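Local coordinates for 70 KDA protein (Xanthomonas sp., PDB 4B2N) that cleaves rubber (latex) oxidatively as a dioxygenase that works processively and carries two covalently attached c-type haems, at residues A[99-102]-A[103-107]; A[256-259]-A[260-264]; A[436-439]-A[440-443]; A[601-604]-A[605-609]. All blocks are in the same frame, centred on the assembly; numbering follows the deposited sequence.

In the fold
All four contacts lie within single helices or at their ends. Contact 1 ends helix 88-104 beside the first haem c: the side chain of Leu102 is about 4 Å from that of Cys191, a cysteine covalently bound to that haem, and the side chain of Phe107 about 5 Å from a haem. Contact 2 touches contacts 3 and 4, which do not touch each other. Its centre is about 11 Å from that of contact 4, where Leu257 CD1 meets Ala604 CB at 3.4 Å, and about 13 Å from that of contact 3, touched through Ser256 and Gln441. Contact 3 comes about 10 Å from a haem at Met436; contact 4 lies away from the haem sites.

Contact 1 (A[99-102]-A[103-107]); sequences RVNL and EERQF
Arg99 and Glu103, one helical turn apart, are joined by a salt bridge in which Arg99 NH1 donates to Glu103 OE2 at 3.1 Å. The carboxylate sits at the edge of the guanidinium, but the nitrogen reaches OE2 from above the carboxylate plane, and the two planes are turned 47° against each other. The arginine chain is folded at its third torsion (chi3 47°), which brings NH1 back to the glutamate, while the glutamate runs extended beyond CG. On the next face Val100 and Glu104 lie alongside each other, Val100 CG1 against Glu104 CG at 3.7 Å; the carboxylate of Glu104 goes on to a salt bridge with Lys177.

Asn101 O accepts from Arg105 N at 3.0 Å, and Asn101 CB meets the rim of the Phe107 ring at CE2, 3.9 Å away. Arg105 CB lies 3.3 Å above one face of that ring, toward its rim, and Phe107 CE1 in turn lies over one face of the Arg105 guanidinium, whose nitrogens reach Glu335 and Asp179. Beyond the ring, Phe336 of helix 333-345 stacks edge-to-face on Phe107. One water bridges Leu102 O and Arg105 O, spanning the last turn. This is the C-terminal end of helix 88-104, where Arg105 leaves helical geometry beside a covalent c-type haem site.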
loop_
_atom_site.group_PDB
_atom_site.type_symbol
_atom_site.label_atom_id
_atom_site.label_comp_id
_atom_site.label_asym_id
_atom_site.label_seq_id
_atom_site.Cartn_x
_atom_site.Cartn_y
_atom_site.Cartn_z
ATOM N N ARG A 99 13.046 -7.598 -8.114
ATOM C CA ARG A 99 12.110 -7.363 -9.184
ATOM C C ARG A 99 11.696 -8.718 -9.753
ATOM O O ARG A 99 10.526 -8.958 -9.999
ATOM C CB ARG A 99 12.743 -6.536 -10.300
ATOM C CG ARG A 99 11.748 -6.345 -11.462
ATOM C CD ARG A 99 12.397 -5.717 -12.666
ATOM N NE ARG A 99 13.682 -6.356 -13.019
ATOM C CZ ARG A 99 13.864 -7.523 -13.628
ATOM N NH1 ARG A 99 12.886 -8.299 -14.076
ATOM N NH2 ARG A 99 15.082 -7.899 -13.887
ATOM N N VAL A 100 12.664 -9.611 -9.918
ATOM C CA VAL A 100 12.345 -10.992 -10.396
ATOM C C VAL A 100 11.361 -11.688 -9.435
ATOM O O VAL A 100 10.382 -12.330 -9.870
ATOM C CB VAL A 100 13.663 -11.797 -10.506
ATOM C CG1 VAL A 100 13.343 -13.255 -10.849
ATOM C CG2 VAL A 100 14.569 -11.231 -11.635
ATOM N N ASN A 101 11.619 -11.583 -8.109
ATOM C CA ASN A 101 10.615 -12.053 -7.096
ATOM C C ASN A 101 9.214 -11.507 -7.326
ATOM O O ASN A 101 8.267 -12.279 -7.272
ATOM C CB ASN A 101 11.057 -11.702 -5.686
ATOM C CG ASN A 101 12.269 -12.517 -5.256
ATOM O OD1 ASN A 101 12.626 -13.521 -5.899
ATOM N ND2 ASN A 101 12.926 -12.081 -4.146
ATOM N N LEU A 102 9.085 -10.227 -7.644
ATOM C CA LEU A 102 7.739 -9.635 -7.817
ATOM C C LEU A 102 7.042 -10.211 -9.079
ATOM O O LEU A 102 5.804 -10.303 -9.137
ATOM C CB LEU A 102 7.773 -8.091 -7.787
ATOM C CG LEU A 102 8.141 -7.459 -6.461
ATOM C CD1 LEU A 102 8.278 -5.923 -6.520
ATOM C CD2 LEU A 102 7.106 -7.901 -5.443
ATOM N N GLU A 103 7.867 -10.547 -10.085
ATOM C CA GLU A 103 7.347 -10.942 -11.375
ATOM C C GLU A 103 7.016 -12.441 -11.367
ATOM O O GLU A 103 6.040 -12.869 -12.031
ATOM C CB GLU A 103 8.376 -10.648 -12.476
ATOM C CG GLU A 103 8.415 -9.170 -12.908
ATOM C CD GLU A 103 9.459 -8.932 -13.967
ATOM O OE1 GLU A 103 9.866 -9.942 -14.639
ATOM O OE2 GLU A 103 9.884 -7.738 -14.117
ATOM N N GLU A 104 7.826 -13.245 -10.667
ATOM C CA GLU A 104 7.687 -14.678 -10.790
ATOM C C GLU A 104 7.472 -15.530 -9.572
ATOM O O GLU A 104 7.354 -16.785 -9.698
ATOM C CB GLU A 104 8.751 -15.371 -11.632
ATOM C CG GLU A 104 10.128 -14.839 -11.710
ATOM C CD GLU A 104 11.018 -15.734 -12.594
ATOM O OE1 GLU A 104 11.502 -16.803 -12.142
ATOM O OE2 GLU A 104 11.248 -15.304 -13.719
ATOM N N ARG A 105 7.435 -14.924 -8.393
ATOM C CA ARG A 105 7.289 -15.804 -7.201
ATOM C C ARG A 105 5.858 -15.770 -6.707
ATOM O O ARG A 105 5.292 -14.695 -6.521
ATOM C CB ARG A 105 8.294 -15.340 -6.103
ATOM C CG ARG A 105 9.686 -15.831 -6.459
ATOM C CD ARG A 105 9.833 -17.301 -6.008
ATOM N NE ARG A 105 9.974 -17.389 -4.541
ATOM C CZ ARG A 105 9.186 -18.060 -3.712
ATOM N NH1 ARG A 105 8.134 -18.738 -4.172
ATOM N NH2 ARG A 105 9.434 -18.082 -2.395
ATOM N N GLN A 106 5.270 -16.937 -6.458
ATOM C CA GLN A 106 3.941 -16.957 -5.839
ATOM C C GLN A 106 4.049 -16.864 -4.299
ATOM O O GLN A 106 4.245 -17.853 -3.599
ATOM C CB GLN A 106 3.152 -18.190 -6.229
ATOM C CG GLN A 106 1.670 -18.027 -5.807
ATOM C CD GLN A 106 0.765 -18.820 -6.696
ATOM O OE1 GLN A 106 -0.155 -18.274 -7.358
ATOM N NE2 GLN A 106 1.033 -20.098 -6.766
ATOM N N PHE A 107 3.946 -15.663 -3.794
ATOM C CA PHE A 107 3.992 -15.389 -2.370
ATOM C C PHE A 107 2.577 -15.421 -1.802
ATOM O O PHE A 107 2.304 -16.138 -0.827
ATOM C CB PHE A 107 4.534 -13.969 -2.171
ATOM C CG PHE A 107 5.993 -13.850 -2.501
ATOM C CD1 PHE A 107 6.945 -14.678 -1.849
ATOM C CD2 PHE A 107 6.422 -12.948 -3.463
ATOM C CE1 PHE A 107 8.309 -14.623 -2.171
ATOM C CE2 PHE A 107 7.803 -12.851 -3.766
ATOM C CZ PHE A 107 8.722 -13.709 -3.124
HETATM O O HOH W 1 5.252 -11.985 -6.940
#

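Contact 2 (A[256-259]-A[260-264]); sequences SLLP and ALFDM
The backbone runs from helix 253-261 into a turn, with a kink at Pro259, whose ring nitrogen has no hydrogen to give to the turn before. This is the C-terminal end of a proline-kinked helix. Leu258 O takes two bonds there, from Phe262 N at 3.0 Å, nearly in line with the carbonyl, and from Leu261 N at 3.2 Å, which comes from above the carbonyl plane. Ala260 N donates to Leu257 O at 2.9 Å.

Leu257 and Leu261 meet methyl to methyl, CD2 of the one against CD2 of the other at 3.7 Å. With CG of Leu257 set anti to its own N (chi1 175°), its CD1 also reaches Ala260 CB at 4.1 Å. Both leucines pack on helix 599-607, Leu257 on Trp600 and Ala604, Leu261 on Val603 and Tyr607. On another side Leu258 touches the Phe262 ring through one methyl, Leu258 CD2 lying 4.2 Å from Phe262 CD2, while Leu261 CB lies over one face of the same ring near its rim.

Arg474, from outside the turn, bonds Pro259 O. Met264 then folds back across the proline, its chain bent at the second and third torsions (-77° and -70°), so that its sulphur SD rests 3.5 Å from Pro259 CA and 3.6 Å from Pro259 CB.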
loop_
_atom_site.group_PDB
_atom_site.type_symbol
_atom_site.label_atom_id
_atom_site.label_comp_id
_atom_site.label_asym_id
_atom_site.label_seq_id
_atom_site.Cartn_x
_atom_site.Cartn_y
_atom_site.Cartn_z
ATOM N N SER A 256 -4.520 -7.164 11.637
ATOM C CA SER A 256 -5.424 -7.498 12.745
ATOM C C SER A 256 -5.722 -8.931 12.749
ATOM O O SER A 256 -5.962 -9.489 13.811
ATOM C CB SER A 256 -6.812 -6.793 12.633
ATOM O OG SER A 256 -6.633 -5.383 12.608
ATOM N N LEU A 257 -5.767 -9.548 11.573
ATOM C CA LEU A 257 -6.080 -11.008 11.504
ATOM C C LEU A 257 -4.946 -11.951 11.928
ATOM O O LEU A 257 -5.195 -13.030 12.465
ATOM C CB LEU A 257 -6.577 -11.436 10.089
ATOM C CG LEU A 257 -6.802 -12.937 9.899
ATOM C CD1 LEU A 257 -8.061 -13.283 10.702
ATOM C CD2 LEU A 257 -6.988 -13.448 8.477
ATOM N N LEU A 258 -3.714 -11.620 11.519
ATOM C CA LEU A 258 -2.488 -12.367 11.861
ATOM C C LEU A 258 -2.506 -13.114 13.229
ATOM O O LEU A 258 -2.292 -14.361 13.262
ATOM C CB LEU A 258 -1.236 -11.417 11.739
ATOM C CG LEU A 258 -0.890 -10.926 10.314
ATOM C CD1 LEU A 258 0.280 -9.995 10.375
ATOM C CD2 LEU A 258 -0.564 -12.117 9.394
ATOM N N PRO A 259 -2.743 -12.410 14.346
ATOM C CA PRO A 259 -2.596 -13.196 15.602
ATOM C C PRO A 259 -3.689 -14.206 15.869
ATOM O O PRO A 259 -3.493 -15.075 16.732
ATOM C CB PRO A 259 -2.581 -12.132 16.692
ATOM C CG PRO A 259 -3.223 -10.922 16.082
ATOM C CD PRO A 259 -2.825 -10.962 14.633
ATOM N N ALA A 260 -4.800 -14.110 15.129
ATOM C CA ALA A 260 -5.860 -15.117 15.207
ATOM C C ALA A 260 -5.437 -16.456 14.659
ATOM O O ALA A 260 -5.855 -17.443 15.180
ATOM C CB ALA A 260 -7.107 -14.665 14.444
ATOM N N LEU A 261 -4.619 -16.483 13.596
ATOM C CA LEU A 261 -4.361 -17.705 12.847
ATOM C C LEU A 261 -2.976 -18.224 13.184
ATOM O O LEU A 261 -2.789 -19.435 13.260
ATOM C CB LEU A 261 -4.401 -17.403 11.351
ATOM C CG LEU A 261 -5.714 -17.634 10.551
ATOM C CD1 LEU A 261 -6.966 -17.345 11.359
ATOM C CD2 LEU A 261 -5.689 -16.784 9.254
ATOM N N PHE A 262 -2.034 -17.301 13.463
ATOM C CA PHE A 262 -0.593 -17.665 13.436
ATOM C C PHE A 262 0.028 -17.386 14.760
ATOM O O PHE A 262 -0.244 -16.376 15.351
ATOM C CB PHE A 262 0.203 -16.857 12.384
ATOM C CG PHE A 262 -0.304 -17.087 10.970
ATOM C CD1 PHE A 262 -0.055 -18.272 10.345
ATOM C CD2 PHE A 262 -1.099 -16.129 10.337
ATOM C CE1 PHE A 262 -0.545 -18.519 9.065
ATOM C CE2 PHE A 262 -1.654 -16.363 9.067
ATOM C CZ PHE A 262 -1.339 -17.553 8.412
ATOM N N ASP A 263 0.872 -18.286 15.189
ATOM C CA ASP A 263 1.675 -18.082 16.375
ATOM C C ASP A 263 2.562 -16.855 16.087
ATOM O O ASP A 263 3.223 -16.741 15.039
ATOM C CB ASP A 263 2.502 -19.371 16.582
ATOM C CG ASP A 263 3.410 -19.298 17.805
ATOM O OD1 ASP A 263 4.242 -18.371 17.868
ATOM O OD2 ASP A 263 3.327 -20.169 18.724
ATOM N N MET A 264 2.536 -15.895 16.979
ATOM C CA MET A 264 3.180 -14.642 16.722
ATOM C C MET A 264 4.682 -14.651 16.977
ATOM O O MET A 264 5.318 -13.650 16.748
ATOM C CB MET A 264 2.538 -13.620 17.642
ATOM C CG MET A 264 1.063 -13.458 17.233
ATOM S SD MET A 264 0.853 -12.438 15.748
ATOM C CE MET A 264 1.317 -10.819 16.436
#

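Contact 3 (A[436-439]-A[440-443]); sequences MADE and RQRR
Asp438 and Arg440 form a two-nitrogen salt bridge, met side-on: two nitrogens of the guanidinium grip the two carboxylate oxygens, and the planes are only 27° apart. Arg440 NE donates to Asp438 OD1 at 3.0 Å and Arg440 NH2 to Asp438 OD2 at 2.7 Å, both almost straight and both on the syn side. OD1 has a further donor: its anti lone pair takes Arg440 N at 2.8 Å, the N-cap bond of helix 439-446. One carboxylate therefore caps the helix and fixes an arginine of its first turn.

Glu439 divides its carboxylate between salt bridges to two arginines, whose planes are steeply inclined to it. Arg443 NE donates to Glu439 OE2 at 2.9 Å along the anti lone pair, 5° from the guanidinium plane, and Arg443 continues to Tyr480, by a cation-pi contact and a bond to its carbonyl. Arg442, deposited in two conformers, in the one given crosses Glu439 at about a right angle, and its NH2 makes a weak bond to Glu439 OE1 at 2.8 Å within the salt bridge. The bend at chi2 of Glu439 (75°) lets the carboxylate lie between the two arginines.

In the same conformer Arg442 turns its guanidinium edge to the preceding loop, NH1 donating to Met436 O at 2.6 Å, in the carbonyl plane on a lone pair. Glu439 CA lies over one face of the group. Apart from it, Met436 SD rests on Gln441 CB at 3.7 Å. The arrangement is an aspartate N-cap with a first-turn salt-bridge network, tying a loop to the start of its helix.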
loop_
_atom_site.group_PDB
_atom_site.type_symbol
_atom_site.label_atom_id
_atom_site.label_comp_id
_atom_site.label_asym_id
_atom_site.label_seq_id
_atom_site.Cartn_x
_atom_site.Cartn_y
_atom_site.Cartn_z
ATOM N N MET A 436 -4.420 -0.189 14.934
ATOM C CA MET A 436 -3.765 -0.886 16.046
ATOM C C MET A 436 -3.768 0.032 17.281
ATOM O O MET A 436 -2.801 0.081 18.034
ATOM C CB MET A 436 -2.362 -1.287 15.624
ATOM C CG MET A 436 -2.351 -2.506 14.692
ATOM S SD MET A 436 -2.226 -4.061 15.549
ATOM C CE MET A 436 -0.498 -4.142 16.048
ATOM N N ALA A 437 -4.858 0.786 17.434
ATOM C CA ALA A 437 -4.998 1.679 18.549
ATOM C C ALA A 437 -4.939 0.970 19.934
ATOM O O ALA A 437 -4.451 1.570 20.904
ATOM C CB ALA A 437 -6.297 2.512 18.414
ATOM N N ASP A 438 -5.398 -0.266 20.009
ATOM C CA ASP A 438 -5.476 -1.036 21.274
ATOM C C ASP A 438 -4.099 -1.573 21.710
ATOM O O ASP A 438 -3.453 -2.339 20.944
ATOM C CB ASP A 438 -6.434 -2.212 21.061
ATOM C CG ASP A 438 -6.876 -2.864 22.345
ATOM O OD1 ASP A 438 -6.054 -3.259 23.209
ATOM O OD2 ASP A 438 -8.106 -3.039 22.466
ATOM N N GLU A 439 -3.680 -1.229 22.941
ATOM C CA GLU A 439 -2.404 -1.664 23.504
ATOM C C GLU A 439 -2.250 -3.167 23.406
ATOM O O GLU A 439 -1.125 -3.672 23.226
ATOM C CB GLU A 439 -2.276 -1.194 24.971
ATOM C CG GLU A 439 -1.029 -1.663 25.725
ATOM C CD GLU A 439 0.244 -0.906 25.305
ATOM O OE1 GLU A 439 0.155 0.034 24.480
ATOM O OE2 GLU A 439 1.366 -1.240 25.771
ATOM N N ARG A 440 -3.369 -3.895 23.540
ATOM C CA ARG A 440 -3.314 -5.377 23.544
ATOM C C ARG A 440 -2.791 -5.888 22.215
ATOM O O ARG A 440 -2.009 -6.822 22.165
ATOM C CB ARG A 440 -4.694 -6.001 23.787
ATOM C CG ARG A 440 -5.173 -5.830 25.240
ATOM C CD ARG A 440 -6.612 -6.261 25.391
ATOM N NE ARG A 440 -7.524 -5.460 24.583
ATOM C CZ ARG A 440 -8.837 -5.692 24.471
ATOM N NH1 ARG A 440 -9.402 -6.734 25.099
ATOM N NH2 ARG A 440 -9.566 -4.929 23.680
ATOM N N GLN A 441 -3.295 -5.290 21.141
ATOM C CA GLN A 441 -2.862 -5.635 19.807
ATOM C C GLN A 441 -1.368 -5.312 19.556
ATOM O O GLN A 441 -0.601 -6.146 18.991
ATOM C CB GLN A 441 -3.748 -4.886 18.821
ATOM C CG GLN A 441 -5.209 -5.381 18.776
ATOM C CD GLN A 441 -5.996 -4.513 17.807
ATOM O OE1 GLN A 441 -6.095 -3.302 18.011
ATOM N NE2 GLN A 441 -6.472 -5.089 16.716
ATOM N N ARG A 442 -0.952 -4.107 19.936
ATOM C CA ARG A 442 0.434 -3.703 19.755
ATOM C C ARG A 442 1.362 -4.585 20.579
ATOM O O ARG A 442 2.435 -4.954 20.129
ATOM C CB ARG A 442 0.627 -2.199 20.043
ATOM C CG ARG A 442 -0.044 -1.347 18.982
ATOM C CD ARG A 442 0.248 0.139 19.140
ATOM N NE ARG A 442 0.112 0.575 20.524
ATOM C CZ ARG A 442 -1.015 0.992 21.069
ATOM N NH1 ARG A 442 -2.116 1.026 20.361
ATOM N NH2 ARG A 442 -1.047 1.354 22.337
ATOM N N ARG A 443 0.921 -4.980 21.767
ATOM C CA ARG A 443 1.797 -5.802 22.590
ATOM C C ARG A 443 1.985 -7.213 21.989
ATOM O O ARG A 443 3.087 -7.754 22.144
ATOM C CB ARG A 443 1.275 -5.946 24.007
ATOM C CG ARG A 443 1.587 -4.740 24.864
ATOM C CD ARG A 443 1.105 -5.007 26.301
ATOM N NE ARG A 443 1.441 -3.819 27.088
ATOM C CZ ARG A 443 1.920 -3.840 28.342
ATOM N NH1 ARG A 443 2.131 -4.995 28.989
ATOM N NH2 ARG A 443 2.263 -2.670 28.943
#

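Contact 4 (A[601-604]-A[605-609]); sequences DNVA and AQYLN
Residues 601-607 run as the last turns of helix 599-607, and the backbone bonds across the segments are those of an alpha helix: Ala605 N to Asp601 O at 3.0 Å, Gln606 N to Asn602 O at 2.8 Å and, almost straight at 175°, Tyr607 N to Val603 O. The fourth, from Leu608 N to Ala604 O, is weak, and Leu608 is the first residue to leave helical geometry.

Val603 and Tyr607 carry the side-chain contact. They lie side by side and point the same way, with Val603 CG1 3.8 Å from Tyr607 CD1. A chi1 of 170° holds Val603 CG1 anti to the valine's nitrogen, which turns it along the helix toward the tyrosine. Val603 O meets the same ring at its edge, 3.2 Å from Tyr607 CD1. Leu608 CB lies 3.2 Å from Ala604 O. This face of the helix packs on helix 253-261, while the amide oxygen of Gln606 accepts from Leu237 N.

Asn609, with positive phi, closes the helix: its N bonds Gln606 O at 3.1 Å and Leu610 N bonds Ala605 O, the pair of bonds that defines a Schellman motif.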
loop_
_atom_site.group_PDB
_atom_site.type_symbol
_atom_site.label_atom_id
_atom_site.label_comp_id
_atom_site.label_asym_id
_atom_site.label_seq_id
_atom_site.Cartn_x
_atom_site.Cartn_y
_atom_site.Cartn_z
ATOM N N ASP A 601 -12.616 -11.344 8.618
ATOM C CA ASP A 601 -13.533 -11.725 9.712
ATOM C C ASP A 601 -14.036 -13.156 9.623
ATOM O O ASP A 601 -14.080 -13.857 10.632
ATOM C CB ASP A 601 -14.723 -10.799 9.822
ATOM C CG ASP A 601 -14.313 -9.398 10.250
ATOM O OD1 ASP A 601 -13.185 -9.185 10.731
ATOM O OD2 ASP A 601 -15.149 -8.510 10.112
ATOM N N ASN A 602 -14.429 -13.585 8.437
ATOM C CA ASN A 602 -15.006 -14.905 8.290
ATOM C C ASN A 602 -13.958 -15.961 8.289
ATOM O O ASN A 602 -14.193 -17.060 8.796
ATOM C CB ASN A 602 -15.943 -14.969 7.057
ATOM C CG ASN A 602 -17.152 -14.051 7.276
ATOM O OD1 ASN A 602 -17.187 -12.890 6.846
ATOM N ND2 ASN A 602 -18.073 -14.526 8.071
ATOM N N VAL A 603 -12.780 -15.634 7.760
ATOM C CA VAL A 603 -11.633 -16.588 7.855
ATOM C C VAL A 603 -11.283 -16.889 9.331
ATOM O O VAL A 603 -11.099 -18.038 9.744
ATOM C CB VAL A 603 -10.412 -16.019 7.057
ATOM C CG1 VAL A 603 -9.139 -16.838 7.341
ATOM C CG2 VAL A 603 -10.729 -16.096 5.570
ATOM N N ALA A 604 -11.110 -15.838 10.093
ATOM C CA ALA A 604 -10.942 -15.924 11.552
ATOM C C ALA A 604 -12.039 -16.752 12.228
ATOM O O ALA A 604 -11.703 -17.696 12.971
ATOM C CB ALA A 604 -10.908 -14.522 12.140
ATOM N N ALA A 605 -13.311 -16.437 11.933
ATOM C CA ALA A 605 -14.459 -17.160 12.535
ATOM C C ALA A 605 -14.305 -18.609 12.198
ATOM O O ALA A 605 -14.358 -19.506 13.062
ATOM C CB ALA A 605 -15.762 -16.626 11.970
ATOM N N GLN A 606 -14.040 -18.881 10.933
ATOM C CA GLN A 606 -14.006 -20.298 10.552
ATOM C C GLN A 606 -12.819 -21.039 11.178
ATOM O O GLN A 606 -12.992 -22.178 11.644
ATOM C CB GLN A 606 -14.011 -20.480 9.005
ATOM C CG GLN A 606 -14.005 -21.952 8.602
ATOM C CD GLN A 606 -13.936 -22.111 7.099
ATOM O OE1 GLN A 606 -13.267 -21.322 6.427
ATOM N NE2 GLN A 606 -14.691 -23.085 6.553
ATOM N N TYR A 607 -11.615 -20.459 11.152
ATOM C CA TYR A 607 -10.492 -21.116 11.833
ATOM C C TYR A 607 -10.679 -21.223 13.348
ATOM O O TYR A 607 -9.993 -21.993 13.990
ATOM C CB TYR A 607 -9.172 -20.367 11.595
ATOM C CG TYR A 607 -8.536 -20.812 10.294
ATOM C CD1 TYR A 607 -8.890 -20.207 9.088
ATOM C CD2 TYR A 607 -7.655 -21.863 10.264
ATOM C CE1 TYR A 607 -8.329 -20.617 7.865
ATOM C CE2 TYR A 607 -7.078 -22.269 9.079
ATOM C CZ TYR A 607 -7.400 -21.649 7.878
ATOM O OH TYR A 607 -6.838 -22.140 6.698
ATOM N N LEU A 608 -11.541 -20.410 13.918
ATOM C CA LEU A 608 -11.735 -20.427 15.371
ATOM C C LEU A 608 -13.018 -21.229 15.704
ATOM O O LEU A 608 -13.524 -21.207 16.833
ATOM C CB LEU A 608 -11.749 -18.976 15.908
ATOM C CG LEU A 608 -10.363 -18.316 15.900
ATOM C CD1 LEU A 608 -10.563 -16.846 16.246
ATOM C CD2 LEU A 608 -9.272 -18.980 16.767
ATOM N N ASN A 609 -13.558 -21.954 14.702
ATOM C CA ASN A 609 -14.752 -22.795 14.904
ATOM C C ASN A 609 -15.971 -22.039 15.348
ATOM O O ASN A 609 -16.780 -22.604 16.098
ATOM C CB ASN A 609 -14.493 -23.856 15.982
ATOM C CG ASN A 609 -13.343 -24.772 15.604
ATOM O OD1 ASN A 609 -13.330 -25.299 14.512
ATOM N ND2 ASN A 609 -12.354 -24.915 16.484
#